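Long-range contact in hemerythrin HHE cation binding domain protein (Mycobacterium kansasii, PDB 6TYJ), which binds metal ions, zinc in this crystal, at a hemerythrin-like site within a helical bundle, though its cellular role is not established: residues Y62-I73 / E118-V129. Residues are numbered along the deposited sequence; the frame is centred on the assembly and turned at random.
Sequences YYPALSAATKLI and EERDMIPAPPEV. With ZN (zinc ion), chain B.
Met122 pushes its thioether chain into the bend between helices 38-65 and 70-91. Twists at chi2 (-71°) and chi3 (-85°) bend the chain, bringing Met122 SD to 3.7 Å from Leu72 CB and setting CE among Tyr63, Leu66 and Ile73; Ile73 CD1 is closest to that methyl, at 3.6 Å. The backbone of Met122 is held as well: Tyr62 OH donates a 2.6 Å hydrogen bond to Met122 O, which lies at the edge of the tyrosine ring, the donor tilted 16° from the carbonyl plane. This bond holds a carbonyl at the C-terminal end of helix 100-121, while Leu66 CD1 lies over one face of the same ring, toward its rim. Leu66 CD2 meets Pro126 CD at 3.7 Å, the two side chains crossing at about a right angle, and its CG packs against the methyl of Ala125. Pro126 CG touches both Ala69 CB and Leu72 CD1, and Val129 CG2 closes over the turn at Leu66 O. Toward the metal, Glu118 stretches out fully and binds zinc through OE2 (2.2 Å), sharing the ion with His20, His54, Glu58 and His114; Tyr63 OH stands 3.4 Å from Glu118 OE1. The contact thus joins the turn linking helices 38-65 and 70-91 to the loop leaving helix 100-121, with helices 12-32 and 133-161 also packing against Tyr62.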
loop_
_atom_site.group_PDB
_atom_site.type_symbol
_atom_site.label_atom_id
_atom_site.label_comp_id
_atom_site.label_asym_id
_atom_site.label_seq_id
_atom_site.Cartn_x
_atom_site.Cartn_y
_atom_site.Cartn_z
ATOM N N TYR A 62 -10.065 2.767 7.086
ATOM C CA TYR A 62 -10.871 3.264 5.973
ATOM C C TYR A 62 -11.946 2.265 5.548
ATOM O O TYR A 62 -13.128 2.614 5.434
ATOM C CB TYR A 62 -9.955 3.587 4.789
ATOM C CG TYR A 62 -10.708 4.230 3.633
ATOM C CD1 TYR A 62 -11.263 5.493 3.773
ATOM C CD2 TYR A 62 -10.882 3.561 2.420
ATOM C CE1 TYR A 62 -11.944 6.089 2.718
ATOM C CE2 TYR A 62 -11.590 4.151 1.357
ATOM C CZ TYR A 62 -12.110 5.410 1.521
ATOM O OH TYR A 62 -12.799 6.034 0.501
ATOM N N TYR A 63 -11.551 1.026 5.257
ATOM C CA TYR A 63 -12.543 0.061 4.818
ATOM C C TYR A 63 -13.608 -0.213 5.890
ATOM O O TYR A 63 -14.772 -0.394 5.501
ATOM C CB TYR A 63 -11.845 -1.232 4.358
ATOM C CG TYR A 63 -11.079 -1.124 3.065
ATOM C CD1 TYR A 63 -11.386 -0.129 2.162
ATOM C CD2 TYR A 63 -10.047 -2.015 2.756
ATOM C CE1 TYR A 63 -10.695 -0.015 0.944
ATOM C CE2 TYR A 63 -9.361 -1.904 1.546
ATOM C CZ TYR A 63 -9.692 -0.889 0.661
ATOM O OH TYR A 63 -9.047 -0.731 -0.563
ATOM N N PRO A 64 -13.317 -0.222 7.212
ATOM C CA PRO A 64 -14.413 -0.406 8.175
ATOM C C PRO A 64 -15.453 0.700 8.100
ATOM O O PRO A 64 -16.657 0.430 8.267
ATOM C CB PRO A 64 -13.674 -0.448 9.524
ATOM C CG PRO A 64 -12.342 -1.098 9.155
ATOM C CD PRO A 64 -11.987 -0.445 7.828
ATOM N N ALA A 65 -15.015 1.943 7.858
ATOM C CA ALA A 65 -15.937 3.059 7.699
ATOM C C ALA A 65 -16.831 2.875 6.486
ATOM O O ALA A 65 -17.951 3.418 6.433
ATOM C CB ALA A 65 -15.161 4.369 7.572
ATOM N N LEU A 66 -16.359 2.112 5.511
ATOM C CA LEU A 66 -17.078 1.855 4.279
ATOM C C LEU A 66 -17.756 0.486 4.280
ATOM O O LEU A 66 -18.139 0.000 3.213
ATOM C CB LEU A 66 -16.122 1.971 3.089
ATOM C CG LEU A 66 -15.951 3.385 2.510
ATOM C CD1 LEU A 66 -15.376 4.386 3.510
ATOM C CD2 LEU A 66 -15.132 3.355 1.221
ATOM N N SER A 67 -17.944 -0.127 5.463
ATOM C CA SER A 67 -18.385 -1.517 5.512
ATOM C C SER A 67 -19.763 -1.741 4.893
ATOM O O SER A 67 -20.082 -2.876 4.527
ATOM C CB SER A 67 -18.374 -2.026 6.958
ATOM O OG SER A 67 -19.254 -1.256 7.752
ATOM N N ALA A 68 -20.581 -0.689 4.721
ATOM C CA ALA A 68 -21.897 -0.906 4.145
ATOM C C ALA A 68 -21.831 -1.378 2.696
ATOM O O ALA A 68 -22.815 -1.935 2.193
ATOM C CB ALA A 68 -22.756 0.366 4.252
ATOM N N ALA A 69 -20.702 -1.176 2.025
ATOM C CA ALA A 69 -20.537 -1.608 0.639
ATOM C C ALA A 69 -19.944 -3.021 0.606
ATOM O O ALA A 69 -18.783 -3.236 0.249
ATOM C CB ALA A 69 -19.650 -0.615 -0.096
ATOM N N THR A 70 -20.771 -4.008 0.984
ATOM C CA THR A 70 -20.202 -5.303 1.365
ATOM C C THR A 70 -19.481 -5.972 0.197
ATOM O O THR A 70 -18.406 -6.547 0.393
ATOM C CB THR A 70 -21.260 -6.256 1.940
ATOM O OG1 THR A 70 -22.221 -6.603 0.947
ATOM C CG2 THR A 70 -21.952 -5.628 3.131
ATOM N N LYS A 71 -20.052 -5.928 -1.017
ATOM C CA LYS A 71 -19.386 -6.585 -2.143
ATOM C C LYS A 71 -18.070 -5.898 -2.477
ATOM O O LYS A 71 -17.058 -6.566 -2.744
ATOM C CB LYS A 71 -20.294 -6.616 -3.381
ATOM C CG LYS A 71 -19.769 -7.508 -4.505
ATOM C CD LYS A 71 -20.749 -7.597 -5.661
ATOM C CE LYS A 71 -20.456 -6.537 -6.702
ATOM N NZ LYS A 71 -21.055 -6.885 -8.028
ATOM N N LEU A 72 -18.064 -4.568 -2.502
ATOM C CA LEU A 72 -16.834 -3.872 -2.867
ATOM C C LEU A 72 -15.786 -3.986 -1.767
ATOM O O LEU A 72 -14.576 -3.916 -2.052
ATOM C CB LEU A 72 -17.132 -2.413 -3.197
ATOM C CG LEU A 72 -17.776 -2.179 -4.564
ATOM C CD1 LEU A 72 -18.283 -0.748 -4.662
ATOM C CD2 LEU A 72 -16.796 -2.500 -5.703
ATOM N N ILE A 73 -16.224 -4.158 -0.515
ATOM C CA ILE A 73 -15.293 -4.417 0.571
ATOM C C ILE A 73 -14.624 -5.768 0.382
ATOM O O ILE A 73 -13.404 -5.901 0.534
ATOM C CB ILE A 73 -16.012 -4.331 1.927
ATOM C CG1 ILE A 73 -16.370 -2.878 2.214
ATOM C CG2 ILE A 73 -15.127 -4.900 2.978
ATOM C CD1 ILE A 73 -15.203 -2.026 2.674
ATOM N N GLU A 118 -9.188 0.940 -6.626
ATOM C CA GLU A 118 -9.716 1.626 -5.456
ATOM C C GLU A 118 -10.210 3.023 -5.804
ATOM O O GLU A 118 -11.271 3.452 -5.335
ATOM C CB GLU A 118 -8.626 1.691 -4.389
ATOM C CG GLU A 118 -9.135 2.161 -3.034
ATOM C CD GLU A 118 -8.018 2.281 -2.032
ATOM O OE1 GLU A 118 -8.342 2.586 -0.849
ATOM O OE2 GLU A 118 -6.846 2.072 -2.446
ATOM N N GLU A 119 -9.452 3.764 -6.616
ATOM C CA GLU A 119 -9.886 5.115 -6.945
ATOM C C GLU A 119 -11.065 5.135 -7.915
ATOM O O GLU A 119 -11.735 6.169 -8.031
ATOM C CB GLU A 119 -8.693 5.913 -7.484
ATOM C CG GLU A 119 -7.668 6.179 -6.393
ATOM C CD GLU A 119 -6.444 6.918 -6.869
ATOM O OE1 GLU A 119 -6.405 7.269 -8.069
ATOM O OE2 GLU A 119 -5.536 7.165 -6.045
ATOM N N ARG A 120 -11.368 4.009 -8.562
ATOM C CA ARG A 120 -12.585 3.883 -9.356
ATOM C C ARG A 120 -13.814 3.601 -8.491
ATOM O O ARG A 120 -14.878 4.204 -8.690
ATOM C CB ARG A 120 -12.418 2.764 -10.390
ATOM C CG ARG A 120 -13.710 2.462 -11.158
ATOM C CD ARG A 120 -13.549 1.379 -12.228
ATOM N NE ARG A 120 -13.702 0.019 -11.705
ATOM C CZ ARG A 120 -12.746 -0.907 -11.740
ATOM N NH1 ARG A 120 -11.563 -0.625 -12.279
ATOM N NH2 ARG A 120 -12.971 -2.119 -11.246
ATOM N N ASP A 121 -13.681 2.663 -7.553
ATOM C CA ASP A 121 -14.800 2.026 -6.867
ATOM C C ASP A 121 -15.020 2.523 -5.449
ATOM O O ASP A 121 -16.149 2.472 -4.966
ATOM C CB ASP A 121 -14.575 0.510 -6.777
ATOM C CG ASP A 121 -14.694 -0.195 -8.109
ATOM O OD1 ASP A 121 -15.151 0.429 -9.088
ATOM O OD2 ASP A 121 -14.328 -1.389 -8.164
ATOM N N MET A 122 -13.961 2.959 -4.761
ATOM C CA MET A 122 -14.014 3.096 -3.304
ATOM C C MET A 122 -13.581 4.459 -2.783
ATOM O O MET A 122 -13.714 4.699 -1.573
ATOM C CB MET A 122 -13.160 2.007 -2.627
ATOM C CG MET A 122 -13.737 0.597 -2.751
ATOM S SD MET A 122 -15.209 0.373 -1.737
ATOM C CE MET A 122 -14.418 -0.056 -0.199
ATOM N N ILE A 123 -13.096 5.350 -3.648
ATOM C CA ILE A 123 -12.722 6.724 -3.311
ATOM C C ILE A 123 -13.341 7.659 -4.344
ATOM O O ILE A 123 -12.884 7.680 -5.498
ATOM C CB ILE A 123 -11.194 6.906 -3.283
ATOM C CG1 ILE A 123 -10.535 5.954 -2.278
ATOM C CG2 ILE A 123 -10.825 8.379 -3.004
ATOM C CD1 ILE A 123 -8.998 5.945 -2.379
ATOM N N PRO A 124 -14.378 8.455 -4.003
ATOM C CA PRO A 124 -15.048 8.539 -2.695
ATOM C C PRO A 124 -15.854 7.304 -2.380
ATOM O O PRO A 124 -15.957 6.407 -3.205
ATOM C CB PRO A 124 -15.982 9.747 -2.833
ATOM C CG PRO A 124 -15.580 10.432 -4.077
ATOM C CD PRO A 124 -14.946 9.407 -4.966
ATOM N N ALA A 125 -16.439 7.268 -1.179
ATOM C CA ALA A 125 -17.129 6.070 -0.751
ATOM C C ALA A 125 -18.276 5.729 -1.698
ATOM O O ALA A 125 -18.907 6.624 -2.282
ATOM C CB ALA A 125 -17.669 6.232 0.663
ATOM N N PRO A 126 -18.580 4.444 -1.846
ATOM C CA PRO A 126 -19.696 4.023 -2.700
ATOM C C PRO A 126 -21.033 4.535 -2.182
ATOM O O PRO A 126 -21.172 4.920 -1.005
ATOM C CB PRO A 126 -19.629 2.488 -2.641
ATOM C CG PRO A 126 -18.274 2.165 -2.207
ATOM C CD PRO A 126 -17.809 3.297 -1.333
ATOM N N PRO A 127 -22.059 4.527 -3.034
ATOM C CA PRO A 127 -23.327 5.180 -2.675
ATOM C C PRO A 127 -24.002 4.621 -1.421
ATOM O O PRO A 127 -24.723 5.364 -0.743
ATOM C CB PRO A 127 -24.182 4.965 -3.931
ATOM C CG PRO A 127 -23.181 4.904 -5.049
ATOM C CD PRO A 127 -21.973 4.222 -4.473
ATOM N N GLU A 128 -23.778 3.344 -1.088
ATOM C CA GLU A 128 -24.381 2.736 0.103
ATOM C C GLU A 128 -23.838 3.315 1.398
ATOM O O GLU A 128 -24.486 3.171 2.449
ATOM C CB GLU A 128 -24.122 1.224 0.117
ATOM C CG GLU A 128 -24.670 0.453 -1.052
ATOM C CD GLU A 128 -23.821 0.599 -2.312
ATOM O OE1 GLU A 128 -22.686 1.126 -2.231
ATOM O OE2 GLU A 128 -24.305 0.197 -3.392
ATOM N N VAL A 129 -22.675 3.953 1.355
ATOM C CA VAL A 129 -22.015 4.446 2.559
ATOM C C VAL A 129 -22.512 5.852 2.878
ATOM O O VAL A 129 -22.419 6.757 2.041
ATOM C CB VAL A 129 -20.496 4.433 2.391
ATOM C CG1 VAL A 129 -19.850 5.061 3.616
ATOM C CG2 VAL A 129 -20.040 3.009 2.175
HETATM ZN ZN ZN B . -4.858 2.089 -1.482
#